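Local coordinates for protein Vlm2 (Streptomyces tsusimaensis, PDB 6ECB) that probably releases the finished depsipeptide chain in valinomycin biosynthesis, this chain being the thioesterase domain of a much larger nonribosomal peptide synthetase, at residues 111-123 / 226-238. Residues are numbered along the deposited sequence; the frame is centred on the assembly and turned at random.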
loop_
_atom_site.group_PDB
_atom_site.type_symbol
_atom_site.label_atom_id
_atom_site.label_comp_id
_atom_site.label_asym_id
_atom_site.label_seq_id
_atom_site.Cartn_x
_atom_site.Cartn_y
_atom_site.Cartn_z
ATOM N N SER A 111 -4.834 0.032 -2.303
ATOM C CA SER A 111 -5.779 -0.927 -1.729
ATOM C C SER A 111 -6.069 -0.517 -0.283
ATOM O O SER A 111 -6.304 0.676 -0.010
ATOM C CB SER A 111 -5.186 -2.325 -1.928
ATOM O OG SER A 111 -6.146 -3.309 -1.622
ATOM N N LEU A 112 -6.075 -1.446 0.679
ATOM C CA LEU A 112 -6.304 -1.064 2.075
ATOM C C LEU A 112 -5.310 -0.015 2.554
ATOM O O LEU A 112 -5.624 0.773 3.459
ATOM C CB LEU A 112 -6.223 -2.312 2.968
ATOM C CG LEU A 112 -6.387 -2.069 4.470
ATOM C CD1 LEU A 112 -7.774 -1.604 4.841
ATOM C CD2 LEU A 112 -6.036 -3.389 5.208
ATOM N N GLY A 113 -4.105 0.011 1.968
ATOM C CA GLY A 113 -3.152 1.046 2.302
ATOM C C GLY A 113 -3.687 2.438 2.023
ATOM O O GLY A 113 -3.310 3.391 2.708
ATOM N N GLY A 114 -4.578 2.570 1.038
ATOM C CA GLY A 114 -5.201 3.876 0.792
ATOM C C GLY A 114 -6.111 4.317 1.921
ATOM O O GLY A 114 -6.095 5.484 2.337
ATOM N N HIS A 115 -6.922 3.391 2.448
ATOM C CA HIS A 115 -7.761 3.753 3.580
ATOM C C HIS A 115 -6.933 4.059 4.804
ATOM O O HIS A 115 -7.241 4.989 5.548
ATOM C CB HIS A 115 -8.741 2.637 3.890
ATOM C CG HIS A 115 -9.590 2.307 2.732
ATOM N ND1 HIS A 115 -9.180 1.441 1.755
ATOM C CD2 HIS A 115 -10.788 2.796 2.337
ATOM C CE1 HIS A 115 -10.110 1.375 0.818
ATOM N NE2 HIS A 115 -11.089 2.196 1.146
ATOM N N ILE A 116 -5.897 3.248 5.055
ATOM C CA ILE A 116 -5.024 3.533 6.176
ATOM C C ILE A 116 -4.387 4.907 6.005
ATOM O O ILE A 116 -4.311 5.696 6.951
ATOM C CB ILE A 116 -3.952 2.435 6.324
ATOM C CG1 ILE A 116 -4.622 1.121 6.721
ATOM C CG2 ILE A 116 -2.949 2.849 7.402
ATOM C CD1 ILE A 116 -3.671 -0.072 6.691
ATOM N N ALA A 117 -3.925 5.207 4.793
ATOM C CA ALA A 117 -3.286 6.493 4.518
ATOM C C ALA A 117 -4.235 7.658 4.765
ATOM O O ALA A 117 -3.831 8.691 5.317
ATOM C CB ALA A 117 -2.787 6.504 3.078
ATOM N N PHE A 118 -5.499 7.520 4.357
ATOM C CA PHE A 118 -6.467 8.588 4.629
ATOM C C PHE A 118 -6.581 8.846 6.124
ATOM O O PHE A 118 -6.475 9.991 6.600
ATOM C CB PHE A 118 -7.844 8.221 4.043
ATOM C CG PHE A 118 -8.899 9.274 4.321
ATOM C CD1 PHE A 118 -9.605 9.283 5.516
ATOM C CD2 PHE A 118 -9.132 10.295 3.403
ATOM C CE1 PHE A 118 -10.542 10.289 5.776
ATOM C CE2 PHE A 118 -10.056 11.294 3.666
ATOM C CZ PHE A 118 -10.749 11.300 4.841
ATOM N N TYR A 119 -6.767 7.778 6.903
ATOM C CA TYR A 119 -6.954 7.945 8.334
ATOM C C TYR A 119 -5.657 8.373 9.027
ATOM O O TYR A 119 -5.699 9.163 9.981
ATOM C CB TYR A 119 -7.481 6.652 8.933
ATOM C CG TYR A 119 -8.988 6.538 8.927
ATOM C CD1 TYR A 119 -9.664 6.018 7.841
ATOM C CD2 TYR A 119 -9.721 6.883 10.045
ATOM C CE1 TYR A 119 -11.029 5.900 7.839
ATOM C CE2 TYR A 119 -11.096 6.750 10.058
ATOM C CZ TYR A 119 -11.740 6.272 8.941
ATOM O OH TYR A 119 -13.124 6.131 8.960
ATOM N N LEU A 120 -4.516 7.877 8.538
ATOM C CA LEU A 120 -3.198 8.310 9.010
ATOM C C LEU A 120 -3.042 9.817 8.844
ATOM O O LEU A 120 -2.656 10.544 9.780
ATOM C CB LEU A 120 -2.125 7.561 8.188
ATOM C CG LEU A 120 -0.686 7.506 8.571
ATOM C CD1 LEU A 120 -0.049 6.467 7.649
ATOM C CD2 LEU A 120 -0.108 8.871 8.431
ATOM N N ALA A 121 -3.360 10.306 7.654
ATOM C CA ALA A 121 -3.297 11.744 7.408
ATOM C C ALA A 121 -4.208 12.514 8.355
ATOM O O ALA A 121 -3.817 13.574 8.867
ATOM C CB ALA A 121 -3.645 12.034 5.953
ATOM N N THR A 122 -5.429 12.018 8.606
ATOM C CA THR A 122 -6.303 12.759 9.506
ATOM C C THR A 122 -5.713 12.791 10.905
ATOM O O THR A 122 -5.781 13.822 11.590
ATOM C CB THR A 122 -7.741 12.207 9.559
ATOM O OG1 THR A 122 -7.788 11.003 10.316
ATOM C CG2 THR A 122 -8.296 11.958 8.200
ATOM N N MET A 123 -5.088 11.689 11.330
ATOM C CA MET A 123 -4.473 11.655 12.651
ATOM C C MET A 123 -3.283 12.614 12.746
ATOM O O MET A 123 -3.109 13.280 13.771
ATOM C CB MET A 123 -4.029 10.230 12.991
ATOM C CG MET A 123 -3.600 10.005 14.416
ATOM S SD MET A 123 -3.545 8.221 14.797
ATOM C CE MET A 123 -5.251 7.751 14.640
ATOM N N VAL A 226 -15.934 0.038 8.706
ATOM C CA VAL A 226 -14.908 0.603 9.580
ATOM C C VAL A 226 -13.865 1.394 8.792
ATOM O O VAL A 226 -13.360 2.423 9.268
ATOM C CB VAL A 226 -14.253 -0.535 10.383
ATOM C CG1 VAL A 226 -13.049 -0.033 11.114
ATOM C CG2 VAL A 226 -15.270 -1.161 11.362
ATOM N N VAL A 227 -13.483 0.919 7.600
ATOM C CA VAL A 227 -12.408 1.573 6.859
ATOM C C VAL A 227 -12.924 2.723 5.995
ATOM O O VAL A 227 -12.122 3.529 5.516
ATOM C CB VAL A 227 -11.597 0.592 5.979
ATOM C CG1 VAL A 227 -11.174 -0.648 6.800
ATOM C CG2 VAL A 227 -12.346 0.172 4.743
ATOM N N LEU A 228 -14.233 2.842 5.813
ATOM C CA LEU A 228 -14.780 3.964 5.056
ATOM C C LEU A 228 -14.395 5.291 5.710
ATOM O O LEU A 228 -14.530 5.441 6.933
ATOM C CB LEU A 228 -16.307 3.840 4.986
ATOM C CG LEU A 228 -16.997 4.903 4.117
ATOM C CD1 LEU A 228 -16.777 4.590 2.642
ATOM C CD2 LEU A 228 -18.487 4.985 4.441
ATOM N N PRO A 229 -13.901 6.267 4.949
ATOM C CA PRO A 229 -13.680 7.594 5.523
ATOM C C PRO A 229 -14.961 8.144 6.139
ATOM O O PRO A 229 -16.065 7.863 5.678
ATOM C CB PRO A 229 -13.220 8.417 4.314
ATOM C CG PRO A 229 -12.560 7.427 3.422
ATOM C CD PRO A 229 -13.357 6.160 3.586
ATOM N N GLN A 230 -14.794 8.931 7.190
ATOM C CA GLN A 230 -15.934 9.476 7.926
ATOM C C GLN A 230 -15.781 10.949 8.277
ATOM O O GLN A 230 -16.572 11.461 9.077
ATOM C CB GLN A 230 -16.166 8.704 9.228
ATOM C CG GLN A 230 -16.720 7.309 9.063
ATOM C CD GLN A 230 -18.104 7.283 8.429
ATOM O OE1 GLN A 230 -18.732 8.326 8.221
ATOM N NE2 GLN A 230 -18.583 6.086 8.116
ATOM N N ARG A 231 -14.772 11.632 7.749
ATOM C CA ARG A 231 -14.632 13.076 7.891
ATOM C C ARG A 231 -13.938 13.585 6.641
ATOM O O ARG A 231 -13.466 12.802 5.812
ATOM C CB ARG A 231 -13.858 13.451 9.160
ATOM C CG ARG A 231 -12.393 13.066 9.141
ATOM C CD ARG A 231 -11.736 13.427 10.461
ATOM N NE ARG A 231 -10.770 14.513 10.329
ATOM C CZ ARG A 231 -9.997 14.933 11.326
ATOM N NH1 ARG A 231 -10.095 14.353 12.516
ATOM N NH2 ARG A 231 -9.123 15.915 11.134
ATOM N N LYS A 232 -13.927 14.900 6.467
ATOM C CA LYS A 232 -13.240 15.464 5.322
ATOM C C LYS A 232 -11.793 15.754 5.698
ATOM O O LYS A 232 -11.496 16.211 6.806
ATOM C CB LYS A 232 -13.897 16.735 4.824
ATOM C CG LYS A 232 -15.335 16.573 4.324
ATOM C CD LYS A 232 -15.660 17.752 3.459
ATOM C CE LYS A 232 -17.087 17.777 2.979
ATOM N NZ LYS A 232 -17.189 18.719 1.841
ATOM N N LEU A 233 -10.903 15.503 4.760
ATOM C CA LEU A 233 -9.474 15.693 4.964
ATOM C C LEU A 233 -9.073 17.038 4.395
ATOM O O LEU A 233 -9.439 17.387 3.272
ATOM C CB LEU A 233 -8.699 14.558 4.286
ATOM C CG LEU A 233 -7.200 14.584 4.426
ATOM C CD1 LEU A 233 -6.766 14.336 5.859
ATOM C CD2 LEU A 233 -6.598 13.533 3.503
ATOM N N ASP A 234 -8.335 17.818 5.187
ATOM C CA ASP A 234 -8.029 19.191 4.843
ATOM C C ASP A 234 -6.670 19.344 4.159
ATOM O O ASP A 234 -5.969 20.322 4.414
ATOM C CB ASP A 234 -8.079 20.042 6.118
ATOM C CG ASP A 234 -7.932 21.514 5.843
ATOM O OD1 ASP A 234 -8.545 21.975 4.874
ATOM O OD2 ASP A 234 -7.187 22.203 6.575
ATOM N N ILE A 235 -6.242 18.356 3.377
ATOM C CA ILE A 235 -5.120 18.513 2.457
ATOM C C ILE A 235 -5.559 17.978 1.097
ATOM O O ILE A 235 -6.545 17.244 1.010
ATOM C CB ILE A 235 -3.863 17.757 2.946
ATOM C CG1 ILE A 235 -4.127 16.247 3.037
ATOM C CG2 ILE A 235 -3.411 18.316 4.300
ATOM C CD1 ILE A 235 -2.883 15.467 3.535
ATOM N N PRO A 236 -4.857 18.328 0.022
ATOM C CA PRO A 236 -5.313 17.894 -1.307
ATOM C C PRO A 236 -5.176 16.394 -1.464
ATOM O O PRO A 236 -4.227 15.784 -0.971
ATOM C CB PRO A 236 -4.378 18.626 -2.275
ATOM C CG PRO A 236 -3.670 19.641 -1.470
ATOM C CD PRO A 236 -3.731 19.267 -0.060
ATOM N N ILE A 237 -6.121 15.814 -2.194
ATOM C CA ILE A 237 -6.127 14.390 -2.498
ATOM C C ILE A 237 -5.893 14.217 -3.993
ATOM O O ILE A 237 -6.506 14.920 -4.809
ATOM C CB ILE A 237 -7.451 13.748 -2.079
ATOM C CG1 ILE A 237 -7.708 14.002 -0.612
ATOM C CG2 ILE A 237 -7.432 12.273 -2.393
ATOM C CD1 ILE A 237 -9.007 13.447 -0.138
ATOM N N HIS A 238 -4.994 13.292 -4.353
ATOM C CA HIS A 238 -4.783 12.882 -5.736
ATOM C C HIS A 238 -5.141 11.415 -5.826
ATOM O O HIS A 238 -4.552 10.607 -5.109
ATOM C CB HIS A 238 -3.338 13.033 -6.190
ATOM C CG HIS A 238 -3.005 14.399 -6.689
ATOM N ND1 HIS A 238 -2.735 15.429 -5.826
ATOM C CD2 HIS A 238 -2.925 14.917 -7.944
ATOM C CE1 HIS A 238 -2.480 16.524 -6.517
ATOM N NE2 HIS A 238 -2.594 16.245 -7.809
HETATM O O HOH W 1 -14.063 4.086 10.856
#
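H115, Y119 and T122, on one flank of helix 112-126, meet V227, P229 and L233 in turn, with CA atoms 6.1 Å apart at H115 and V227, where the incoming chain leaves its short helix and runs on to strand 237-241. This is the alpha/beta-hydrolase fold: the helix follows S111, the probable nucleophile on its elbow, and F118 and L233 both also touch L134 of the neighbouring strand 134-137. F118 illustrates how a single ring can fill such a seam. With CG anti to the backbone N (chi1 179°), it reaches across to P229, whose CB sits over one face, 3.9 Å from the centroid, while L233 CB lies 3.6 Å from CE2. An alanine here would remove the ring and is likely to leave a gap between P229 and L233. Upstream, V227 CG2 rests over a face of the H115 imidazole. T122 CB lies over the centre of the R231 guanidinium, which also forms a salt bridge with D126, and T122 CG2 touches L233 CD1 at 3.7 Å. The polar link is at Y119: its OH donates to L228 O over 2.6 Å, with the donor tilted 32° from the carbonyl plane.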